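Local coordinates for protein multiheme cytochrome cf (Carboxydothermus ferrireducens DSM 11255, PDB 6QVM) that probably passes electrons through its eleven c-type hemes to insoluble extracellular Fe(III), while seated in the S-layer of the cell, at residues F265-R271 with F282-Y287; L136-K141 with A208-Y213; Q519-G525 with H659-L663. All coordinates share one frame; numbering follows the deposited sequence.

How the contacts relate
Followed from the N terminus, the three contacts come in series: contact 2 closes first, then contact 1, then contact 3, and none nests within or crosses another. Contact 2 closes a 66-residue loop, bringing together the C-terminal ends of helices 129-139 and 199-212. Contact 1 lies at the open end of the beta hairpin 270-275/279-284, ten residues between its segments, within a five-stranded antiparallel sheet. Contact 3 spans 133 residues and joins helix 519-524 to the start of helix 661-672 beside a heme. Contacts 2 and 3 lie on opposite sides of the chain's centre, their centres about 73 Å apart.

Contact 1 of 3, residues F265-R271 with F282-Y287; sequences FQASDVR and FVGKDY
The guanidinium of R271 lies flat on the ring of Y287, the two planes 11° apart and their centres 4.6 Å apart. It is a cation-pi stack, offset so that R271 NE sits over one face of the ring toward its rim. The approach begins one atom earlier, where R271 CD comes to 3.3 Å from Y287 CE1. With CG of R271 anti to its own backbone nitrogen (chi1 -159°), the chain runs out extended and then bends at chi3, which turns the guanidinium against the tyrosine. The edge of the same group grips the carbonyl of K285 side-on: R271 NH1 gives a 2.9 Å bond to K285 O in the carbonyl plane, on a lone pair, whereas R271 NE reaches that oxygen from above the plane at 3.1 Å. With face and edge both engaged, the rotation of the guanidinium is fixed. Y287 OH is hydrogen-bonded to E342, beyond the contact.

At the base of the arginine, R271 N donates a short 2.6 Å bond to V283 O. This ties the start of strand 270-275 to the end of its hairpin partner, strand 279-284. A water bridges D269 O and K285 N.

Before R271 in the chain, apolar side chains meet. V270 CG1 touches the edge of the F282 ring at CD2, 3.8 Å away, while F265 CE2 approaches F282 CG at 4.0 Å with the two rings obliquely inclined. W301 and F294 extend this aromatic packing across the sheet.

The K285 carbonyl and the electron-rich face of Y287 would be expected to favour the positive charge of R271, an effect that K285 NZ, 5.1 Å from R271 NH1, probably offsets in part.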
loop_
_atom_site.group_PDB
_atom_site.type_symbol
_atom_site.label_atom_id
_atom_site.label_comp_id
_atom_site.label_asym_id
_atom_site.label_seq_id
_atom_site.Cartn_x
_atom_site.Cartn_y
_atom_site.Cartn_z
ATOM N N PHE A 265 -16.340 -18.145 -26.810
ATOM C CA PHE A 265 -14.901 -18.331 -26.680
ATOM C C PHE A 265 -14.595 -19.300 -25.549
ATOM O O PHE A 265 -15.473 -19.704 -24.783
ATOM C CB PHE A 265 -14.160 -16.996 -26.488
ATOM C CG PHE A 265 -14.601 -16.202 -25.286
ATOM C CD1 PHE A 265 -15.708 -15.373 -25.356
ATOM C CD2 PHE A 265 -13.899 -16.272 -24.093
ATOM C CE1 PHE A 265 -16.116 -14.637 -24.257
ATOM C CE2 PHE A 265 -14.297 -15.534 -22.993
ATOM C CZ PHE A 265 -15.404 -14.713 -23.076
ATOM N N GLN A 266 -13.321 -19.680 -25.480
ATOM C CA GLN A 266 -12.798 -20.637 -24.517
ATOM C C GLN A 266 -11.560 -20.047 -23.855
ATOM O O GLN A 266 -11.094 -18.962 -24.212
ATOM C CB GLN A 266 -12.459 -21.977 -25.187
ATOM C CG GLN A 266 -13.677 -22.738 -25.668
ATOM C CD GLN A 266 -14.558 -23.186 -24.520
ATOM O OE1 GLN A 266 -14.161 -24.020 -23.703
ATOM N NE2 GLN A 266 -15.754 -22.621 -24.442
ATOM N N ALA A 267 -11.010 -20.795 -22.893
ATOM C CA ALA A 267 -9.917 -20.269 -22.081
ATOM C C ALA A 267 -8.696 -19.954 -22.933
ATOM O O ALA A 267 -7.977 -18.983 -22.669
ATOM C CB ALA A 267 -9.554 -21.249 -20.970
ATOM N N SER A 268 -8.443 -20.764 -23.961
ATOM C CA SER A 268 -7.278 -20.560 -24.813
ATOM C C SER A 268 -7.425 -19.363 -25.748
ATOM O O SER A 268 -6.421 -18.912 -26.310
ATOM C CB SER A 268 -6.990 -21.825 -25.626
ATOM O OG SER A 268 -8.156 -22.270 -26.290
ATOM N N ASP A 269 -8.636 -18.834 -25.923
ATOM C CA ASP A 269 -8.797 -17.568 -26.626
ATOM C C ASP A 269 -8.480 -16.372 -25.740
ATOM O O ASP A 269 -8.355 -15.253 -26.254
ATOM C CB ASP A 269 -10.224 -17.433 -27.163
ATOM C CG ASP A 269 -10.678 -18.659 -27.935
ATOM O OD1 ASP A 269 -9.977 -19.067 -28.892
ATOM O OD2 ASP A 269 -11.730 -19.224 -27.566
ATOM N N VAL A 270 -8.343 -16.583 -24.433
ATOM C CA VAL A 270 -8.227 -15.503 -23.464
ATOM C C VAL A 270 -6.761 -15.279 -23.129
ATOM O O VAL A 270 -6.031 -16.226 -22.812
ATOM C CB VAL A 270 -9.040 -15.804 -22.195
ATOM C CG1 VAL A 270 -9.013 -14.612 -21.251
ATOM C CG2 VAL A 270 -10.466 -16.166 -22.561
ATOM N N ARG A 271 -6.332 -14.024 -23.195
ATOM C CA ARG A 271 -4.996 -13.637 -22.770
ATOM C C ARG A 271 -4.975 -13.249 -21.294
ATOM O O ARG A 271 -4.125 -13.720 -20.533
ATOM C CB ARG A 271 -4.505 -12.476 -23.635
ATOM C CG ARG A 271 -3.011 -12.311 -23.647
ATOM C CD ARG A 271 -2.600 -11.141 -24.484
ATOM N NE ARG A 271 -2.443 -11.456 -25.901
ATOM C CZ ARG A 271 -1.373 -12.058 -26.413
ATOM N NH1 ARG A 271 -1.288 -12.295 -27.712
ATOM N NH2 ARG A 271 -0.371 -12.405 -25.626
ATOM N N PHE A 282 -12.740 -10.278 -19.919
ATOM C CA PHE A 282 -11.818 -11.162 -20.614
ATOM C C PHE A 282 -11.180 -10.435 -21.788
ATOM O O PHE A 282 -11.848 -9.698 -22.518
ATOM C CB PHE A 282 -12.536 -12.440 -21.060
ATOM C CG PHE A 282 -13.029 -13.276 -19.907
ATOM C CD1 PHE A 282 -14.230 -12.976 -19.281
ATOM C CD2 PHE A 282 -12.275 -14.333 -19.419
ATOM C CE1 PHE A 282 -14.680 -13.723 -18.214
ATOM C CE2 PHE A 282 -12.719 -15.084 -18.342
ATOM C CZ PHE A 282 -13.926 -14.779 -17.742
ATOM N N VAL A 283 -9.878 -10.651 -21.952
ATOM C CA VAL A 283 -9.052 -9.910 -22.895
ATOM C C VAL A 283 -8.490 -10.894 -23.913
ATOM O O VAL A 283 -7.782 -11.840 -23.547
ATOM C CB VAL A 283 -7.926 -9.155 -22.172
ATOM C CG1 VAL A 283 -6.965 -8.540 -23.172
ATOM C CG2 VAL A 283 -8.516 -8.082 -21.256
ATOM N N GLY A 284 -8.793 -10.662 -25.186
ATOM C CA GLY A 284 -8.407 -11.577 -26.235
ATOM C C GLY A 284 -6.927 -11.525 -26.568
ATOM O O GLY A 284 -6.157 -10.720 -26.044
ATOM N N LYS A 285 -6.530 -12.409 -27.486
ATOM C CA LYS A 285 -5.155 -12.430 -27.962
ATOM C C LYS A 285 -4.768 -11.136 -28.671
ATOM O O LYS A 285 -3.577 -10.821 -28.741
ATOM C CB LYS A 285 -4.945 -13.629 -28.891
ATOM C CG LYS A 285 -5.088 -14.973 -28.201
ATOM C CD LYS A 285 -3.832 -15.810 -28.361
ATOM C CE LYS A 285 -3.804 -16.957 -27.357
ATOM N NZ LYS A 285 -3.544 -16.469 -25.976
ATOM N N ASP A 286 -5.741 -10.388 -29.192
ATOM C CA ASP A 286 -5.507 -9.084 -29.793
ATOM C C ASP A 286 -5.698 -7.940 -28.804
ATOM O O ASP A 286 -5.720 -6.780 -29.219
ATOM C CB ASP A 286 -6.431 -8.892 -31.000
ATOM C CG ASP A 286 -7.899 -8.890 -30.621
ATOM O OD1 ASP A 286 -8.229 -9.380 -29.521
ATOM O OD2 ASP A 286 -8.719 -8.391 -31.423
ATOM N N TYR A 287 -5.886 -8.253 -27.518
ATOM C CA TYR A 287 -6.022 -7.314 -26.407
ATOM C C TYR A 287 -7.336 -6.549 -26.406
ATOM O O TYR A 287 -7.453 -5.534 -25.697
ATOM C CB TYR A 287 -4.856 -6.318 -26.352
ATOM C CG TYR A 287 -3.534 -6.987 -26.105
ATOM C CD1 TYR A 287 -3.116 -7.280 -24.815
ATOM C CD2 TYR A 287 -2.709 -7.338 -27.162
ATOM C CE1 TYR A 287 -1.905 -7.892 -24.582
ATOM C CE2 TYR A 287 -1.496 -7.958 -26.943
ATOM C CZ TYR A 287 -1.101 -8.233 -25.649
ATOM O OH TYR A 287 0.100 -8.851 -25.410
HETATM O O HOH W 1 -8.865 -13.981 -28.913
#

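Contact 2 of 3, residues L136-K141 with A208-Y213; sequences LMVALK and AVQAKY
Helices 129-139 and 199-212 meet near their C-terminal ends, the backbones coming nearest at L140 and V209, whose CA atoms are 6.3 Å apart. The CG2 branch of V209 meets the first helix: L136 CD1 lies 3.6 Å from V209 CG2, the two side chains passing antiparallel, and the methyl of A139 packs beside them. L140 CD2 rests 3.8 Å from V209 CA and equally close to K212 CD, crossing the aliphatic part of the lysine.

Y213, just past its helix, has CG anti to the carbonyl carbon (chi1 -45°), which brings its hydroxyl to the other helix end. Y213 OH donates to A139 O at 2.5 Å, nearly along the C=O axis, and A139 O lies at the ring edge, in its plane. K141 crosses the tyrosine at a slant, K141 CE lying 3.4 Å from Y213 OH, and closes helix 129-139 in a Schellman motif. F109 and Y179 add to this packing, which may belong to the S-layer-binding part of the protein.

A carbonyl of the last helical turn is therefore taken up by a phenol, while the like charges of K141 NZ and K212 NZ, 5.4 Å apart, probably repel, eased by solvent at this exposed edge.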
loop_
_atom_site.group_PDB
_atom_site.type_symbol
_atom_site.label_atom_id
_atom_site.label_comp_id
_atom_site.label_asym_id
_atom_site.label_seq_id
_atom_site.Cartn_x
_atom_site.Cartn_y
_atom_site.Cartn_z
ATOM N N LEU A 136 28.721 -29.973 -10.673
ATOM C CA LEU A 136 29.263 -28.836 -11.408
ATOM C C LEU A 136 28.830 -28.853 -12.868
ATOM O O LEU A 136 28.647 -27.791 -13.475
ATOM C CB LEU A 136 30.786 -28.829 -11.311
ATOM C CG LEU A 136 31.464 -27.557 -11.811
ATOM C CD1 LEU A 136 30.974 -26.347 -11.033
ATOM C CD2 LEU A 136 32.963 -27.693 -11.697
ATOM N N MET A 137 28.656 -30.041 -13.443
ATOM C CA MET A 137 28.194 -30.129 -14.822
ATOM C C MET A 137 26.740 -29.690 -14.939
ATOM O O MET A 137 26.377 -28.951 -15.862
ATOM C CB MET A 137 28.374 -31.555 -15.339
ATOM C CG MET A 137 27.766 -31.792 -16.699
ATOM S SD MET A 137 27.511 -33.546 -17.010
ATOM C CE MET A 137 26.295 -33.928 -15.755
ATOM N N VAL A 138 25.893 -30.143 -14.012
ATOM C CA VAL A 138 24.499 -29.700 -13.975
ATOM C C VAL A 138 24.435 -28.186 -13.826
ATOM O O VAL A 138 23.819 -27.484 -14.636
ATOM C CB VAL A 138 23.740 -30.397 -12.834
ATOM C CG1 VAL A 138 22.303 -29.911 -12.784
ATOM C CG2 VAL A 138 23.803 -31.904 -12.982
ATOM N N ALA A 139 25.098 -27.666 -12.792
ATOM C CA ALA A 139 24.984 -26.248 -12.472
ATOM C C ALA A 139 25.513 -25.375 -13.603
ATOM O O ALA A 139 24.944 -24.317 -13.894
ATOM C CB ALA A 139 25.701 -25.941 -11.161
ATOM N N LEU A 140 26.608 -25.786 -14.245
ATOM C CA LEU A 140 27.102 -25.039 -15.397
ATOM C C LEU A 140 26.350 -25.382 -16.675
ATOM O O LEU A 140 26.701 -24.853 -17.735
ATOM C CB LEU A 140 28.601 -25.273 -15.598
ATOM C CG LEU A 140 29.525 -24.668 -14.539
ATOM C CD1 LEU A 140 30.932 -24.498 -15.089
ATOM C CD2 LEU A 140 28.967 -23.342 -14.050
ATOM N N LYS A 141 25.347 -26.256 -16.592
ATOM C CA LYS A 141 24.524 -26.663 -17.730
ATOM C C LYS A 141 25.401 -27.018 -18.932
ATOM O O LYS A 141 25.253 -26.494 -20.037
ATOM C CB LYS A 141 23.507 -25.577 -18.081
ATOM C CG LYS A 141 22.535 -25.248 -16.959
ATOM C CD LYS A 141 21.523 -24.205 -17.390
ATOM C CE LYS A 141 22.199 -22.968 -17.948
ATOM N NZ LYS A 141 21.286 -21.793 -17.946
ATOM N N ALA A 208 33.273 -20.967 -9.878
ATOM C CA ALA A 208 33.010 -21.115 -11.305
ATOM C C ALA A 208 31.521 -21.011 -11.615
ATOM O O ALA A 208 31.141 -20.497 -12.674
ATOM C CB ALA A 208 33.565 -22.446 -11.806
ATOM N N VAL A 209 30.668 -21.495 -10.709
ATOM C CA VAL A 209 29.230 -21.289 -10.857
ATOM C C VAL A 209 28.888 -19.812 -10.701
ATOM O O VAL A 209 28.082 -19.261 -11.460
ATOM C CB VAL A 209 28.457 -22.156 -9.845
ATOM C CG1 VAL A 209 26.967 -21.938 -9.998
ATOM C CG2 VAL A 209 28.810 -23.627 -10.011
ATOM N N GLN A 210 29.509 -19.142 -9.726
ATOM C CA GLN A 210 29.260 -17.716 -9.525
ATOM C C GLN A 210 29.770 -16.877 -10.690
ATOM O O GLN A 210 29.205 -15.818 -10.983
ATOM C CB GLN A 210 29.901 -17.245 -8.222
ATOM C CG GLN A 210 29.058 -17.498 -6.989
ATOM C CD GLN A 210 29.758 -17.069 -5.713
ATOM O OE1 GLN A 210 30.916 -17.415 -5.478
ATOM N NE2 GLN A 210 29.063 -16.299 -4.886
ATOM N N ALA A 211 30.836 -17.324 -11.357
ATOM C CA ALA A 211 31.340 -16.588 -12.511
ATOM C C ALA A 211 30.364 -16.667 -13.678
ATOM O O ALA A 211 30.204 -15.697 -14.426
ATOM C CB ALA A 211 32.713 -17.120 -12.918
ATOM N N LYS A 212 29.699 -17.813 -13.846
ATOM C CA LYS A 212 28.768 -17.976 -14.957
ATOM C C LYS A 212 27.458 -17.235 -14.727
ATOM O O LYS A 212 26.857 -16.737 -15.686
ATOM C CB LYS A 212 28.487 -19.458 -15.205
ATOM C CG LYS A 212 27.659 -19.711 -16.456
ATOM C CD LYS A 212 27.039 -21.093 -16.462
ATOM C CE LYS A 212 25.957 -21.197 -17.526
ATOM N NZ LYS A 212 26.511 -21.118 -18.901
ATOM N N TYR A 213 27.000 -17.150 -13.475
ATOM C CA TYR A 213 25.774 -16.438 -13.119
ATOM C C TYR A 213 26.108 -15.307 -12.149
ATOM O O TYR A 213 25.744 -15.364 -10.968
ATOM C CB TYR A 213 24.741 -17.376 -12.496
ATOM C CG TYR A 213 24.564 -18.690 -13.220
ATOM C CD1 TYR A 213 23.763 -18.782 -14.349
ATOM C CD2 TYR A 213 25.193 -19.842 -12.768
ATOM C CE1 TYR A 213 23.595 -19.985 -15.008
ATOM C CE2 TYR A 213 25.032 -21.046 -13.419
ATOM C CZ TYR A 213 24.231 -21.113 -14.534
ATOM O OH TYR A 213 24.073 -22.314 -15.180
#

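Contact 3 of 3, residues Q519-G525 with H659-L663; sequences QKEVFTG and HNTAL. With HEC (heme c), chain N.
The site is a bis-histidine heme c, in which H659 supplies one axial ligand and H553 the other; H659 NE2 lies 1.9 Å from the heme iron. Q519 borders the imidazole, its CG reaching the ring edge 3.3 Å from H659 CE1, while H659 ND1 is hydrogen-bonded to D653. On the same helix, F523 brings CD2 to 3.4 Å from heme CBB and has heme CAB over one face. Its CG, anti to the backbone nitrogen (chi1 175°), carries the ring to the thioether side of the porphyrin. Helix 519-524 packs against ligand and cofactor and ends in a Schellman motif with G525 at positive phi.

N660 joins this helix end to the start of helix 661-672. As N-cap it accepts from L663 N through OD1, and its ND2 gives V522 O a 3.0 Å bond in the amide plane, 161° at the hydrogen. V522 O also takes G525 N. An alanine here removes the amide and would probably leave L663 N uncapped and V522 O with one donor fewer, untying the helix ends. L663 CD2 packs 3.8 Å from G525 CA, and V522 CG1 meets H659 CB at the same distance.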
loop_
_atom_site.group_PDB
_atom_site.type_symbol
_atom_site.label_atom_id
_atom_site.label_comp_id
_atom_site.label_asym_id
_atom_site.label_seq_id
_atom_site.Cartn_x
_atom_site.Cartn_y
_atom_site.Cartn_z
ATOM N N GLN A 519 -21.293 16.596 15.357
ATOM C CA GLN A 519 -22.120 15.732 14.520
ATOM C C GLN A 519 -22.325 14.359 15.150
ATOM O O GLN A 519 -23.427 13.803 15.083
ATOM C CB GLN A 519 -21.504 15.600 13.129
ATOM C CG GLN A 519 -21.741 16.806 12.234
ATOM C CD GLN A 519 -20.705 17.894 12.426
ATOM O OE1 GLN A 519 -19.621 17.644 12.949
ATOM N NE2 GLN A 519 -21.033 19.110 12.000
ATOM N N LYS A 520 -21.278 13.789 15.754
ATOM C CA LYS A 520 -21.425 12.511 16.446
ATOM C C LYS A 520 -22.532 12.578 17.491
ATOM O O LYS A 520 -23.419 11.719 17.535
ATOM C CB LYS A 520 -20.101 12.104 17.097
ATOM C CG LYS A 520 -20.213 10.893 18.024
ATOM C CD LYS A 520 -18.872 10.510 18.622
ATOM C CE LYS A 520 -18.988 9.243 19.454
ATOM N NZ LYS A 520 -17.659 8.774 19.936
ATOM N N GLU A 521 -22.507 13.616 18.327
ATOM C CA GLU A 521 -23.452 13.701 19.435
ATOM C C GLU A 521 -24.868 13.991 18.948
ATOM O O GLU A 521 -25.836 13.438 19.483
ATOM C CB GLU A 521 -22.994 14.762 20.430
ATOM C CG GLU A 521 -21.726 14.396 21.207
ATOM C CD GLU A 521 -20.455 14.551 20.388
ATOM O OE1 GLU A 521 -19.402 14.032 20.814
ATOM O OE2 GLU A 521 -20.507 15.197 19.322
ATOM N N VAL A 522 -25.016 14.869 17.954
ATOM C CA VAL A 522 -26.341 15.136 17.399
ATOM C C VAL A 522 -26.890 13.887 16.723
ATOM O O VAL A 522 -28.032 13.477 16.961
ATOM C CB VAL A 522 -26.284 16.319 16.418
ATOM C CG1 VAL A 522 -27.608 16.453 15.658
ATOM C CG2 VAL A 522 -25.951 17.598 17.147
ATOM N N PHE A 523 -26.075 13.265 15.869
ATOM C CA PHE A 523 -26.533 12.124 15.084
ATOM C C PHE A 523 -26.849 10.925 15.969
ATOM O O PHE A 523 -27.854 10.238 15.752
ATOM C CB PHE A 523 -25.485 11.768 14.031
ATOM C CG PHE A 523 -25.809 10.537 13.237
ATOM C CD1 PHE A 523 -26.672 10.599 12.153
ATOM C CD2 PHE A 523 -25.244 9.317 13.565
ATOM C CE1 PHE A 523 -26.967 9.465 11.418
ATOM C CE2 PHE A 523 -25.536 8.178 12.838
ATOM C CZ PHE A 523 -26.399 8.252 11.762
ATOM N N THR A 524 -26.003 10.648 16.964
ATOM C CA THR A 524 -26.318 9.599 17.924
ATOM C C THR A 524 -27.413 10.018 18.898
ATOM O O THR A 524 -27.944 9.157 19.604
ATOM C CB THR A 524 -25.069 9.188 18.705
ATOM O OG1 THR A 524 -24.492 10.341 19.328
ATOM C CG2 THR A 524 -24.046 8.542 17.776
ATOM N N GLY A 525 -27.769 11.303 18.931
ATOM C CA GLY A 525 -28.758 11.794 19.872
ATOM C C GLY A 525 -28.330 11.762 21.322
ATOM O O GLY A 525 -29.183 11.679 22.209
ATOM N N HIS A 659 -29.321 15.805 10.694
ATOM C CA HIS A 659 -28.598 14.775 11.433
ATOM C C HIS A 659 -29.427 14.140 12.545
ATOM O O HIS A 659 -29.058 13.064 13.029
ATOM C CB HIS A 659 -27.306 15.361 12.018
ATOM C CG HIS A 659 -26.248 15.634 10.990
ATOM N ND1 HIS A 659 -25.094 16.333 11.270
ATOM C CD2 HIS A 659 -26.178 15.309 9.677
ATOM C CE1 HIS A 659 -24.355 16.420 10.177
ATOM N NE2 HIS A 659 -24.990 15.805 9.196
ATOM N N ASN A 660 -30.515 14.784 12.976
ATOM C CA ASN A 660 -31.428 14.227 13.967
ATOM C C ASN A 660 -32.644 15.134 14.095
ATOM O O ASN A 660 -32.644 16.062 14.910
ATOM C CB ASN A 660 -30.749 14.056 15.330
ATOM C CG ASN A 660 -31.515 13.108 16.245
ATOM O OD1 ASN A 660 -32.724 12.917 16.096
ATOM N ND2 ASN A 660 -30.813 12.506 17.192
ATOM N N THR A 661 -33.684 14.869 13.294
ATOM C CA THR A 661 -34.835 15.770 13.252
ATOM C C THR A 661 -35.510 15.871 14.616
ATOM O O THR A 661 -35.983 16.946 15.005
ATOM C CB THR A 661 -35.838 15.311 12.193
ATOM O OG1 THR A 661 -36.156 13.929 12.413
ATOM C CG2 THR A 661 -35.267 15.503 10.801
ATOM N N ALA A 662 -35.546 14.767 15.364
ATOM C CA ALA A 662 -36.259 14.751 16.638
ATOM C C ALA A 662 -35.460 15.431 17.744
ATOM O O ALA A 662 -36.026 16.169 18.560
ATOM C CB ALA A 662 -36.598 13.314 17.031
ATOM N N LEU A 663 -34.147 15.199 17.790
ATOM C CA LEU A 663 -33.319 15.956 18.723
ATOM C C LEU A 663 -33.333 17.440 18.387
ATOM O O LEU A 663 -33.206 18.279 19.284
ATOM C CB LEU A 663 -31.883 15.424 18.723
ATOM C CG LEU A 663 -30.931 16.091 19.722
ATOM C CD1 LEU A 663 -31.488 15.956 21.127
ATOM C CD2 LEU A 663 -29.534 15.499 19.635
HETATM FE FE HEC N . -24.112 15.166 7.609
HETATM C CHA HEC N . -23.879 18.504 6.955
HETATM C CHB HEC N . -20.954 15.275 9.103
HETATM C CHC HEC N . -24.468 11.959 8.640
HETATM C CHD HEC N . -27.043 14.921 5.769
HETATM N NA HEC N . -22.681 16.590 7.960
HETATM C C1A HEC N . -22.801 17.915 7.588
HETATM C C2A HEC N . -21.585 18.596 7.989
HETATM C C3A HEC N . -20.777 17.710 8.574
HETATM C C4A HEC N . -21.451 16.435 8.570
HETATM C CMA HEC N . -19.374 18.009 9.138
HETATM C CAA HEC N . -21.285 20.089 7.768
HETATM C CBA HEC N . -20.864 20.213 6.318
HETATM C CGA HEC N . -21.007 21.639 5.881
HETATM O O1A HEC N . -21.658 21.877 4.831
HETATM O O2A HEC N . -20.471 22.535 6.580
HETATM N NB HEC N . -22.911 13.854 8.654
HETATM C C1B HEC N . -21.698 14.130 9.263
HETATM C C2B HEC N . -21.346 13.005 10.103
HETATM C C3B HEC N . -22.313 12.072 9.968
HETATM C C4B HEC N . -23.318 12.597 9.054
HETATM C CMB HEC N . -20.043 12.919 10.934
HETATM C CAB HEC N . -22.385 10.688 10.660
HETATM C CBB HEC N . -22.467 10.832 12.197
HETATM N NC HEC N . -25.482 13.721 7.234
HETATM C C1C HEC N . -25.434 12.453 7.786
HETATM C C2C HEC N . -26.593 11.712 7.328
HETATM C C3C HEC N . -27.339 12.534 6.562
HETATM C C4C HEC N . -26.637 13.807 6.475
HETATM C CMC HEC N . -26.937 10.267 7.760
HETATM C CAC HEC N . -28.677 12.207 5.843
HETATM C CBC HEC N . -29.797 11.890 6.858
HETATM N ND HEC N . -25.287 16.506 6.523
HETATM C C1D HEC N . -26.463 16.172 5.851
HETATM C C2D HEC N . -26.992 17.369 5.245
HETATM C C3D HEC N . -26.010 18.494 5.603
HETATM C C4D HEC N . -24.981 17.864 6.409
HETATM C CMD HEC N . -28.274 17.489 4.400
HETATM C CAD HEC N . -26.130 19.977 5.188
HETATM C CBD HEC N . -24.920 20.337 4.333
HETATM C CGD HEC N . -25.357 20.980 3.041
HETATM O O1D HEC N . -24.860 20.548 1.964
HETATM O O2D HEC N . -26.202 21.916 3.082
#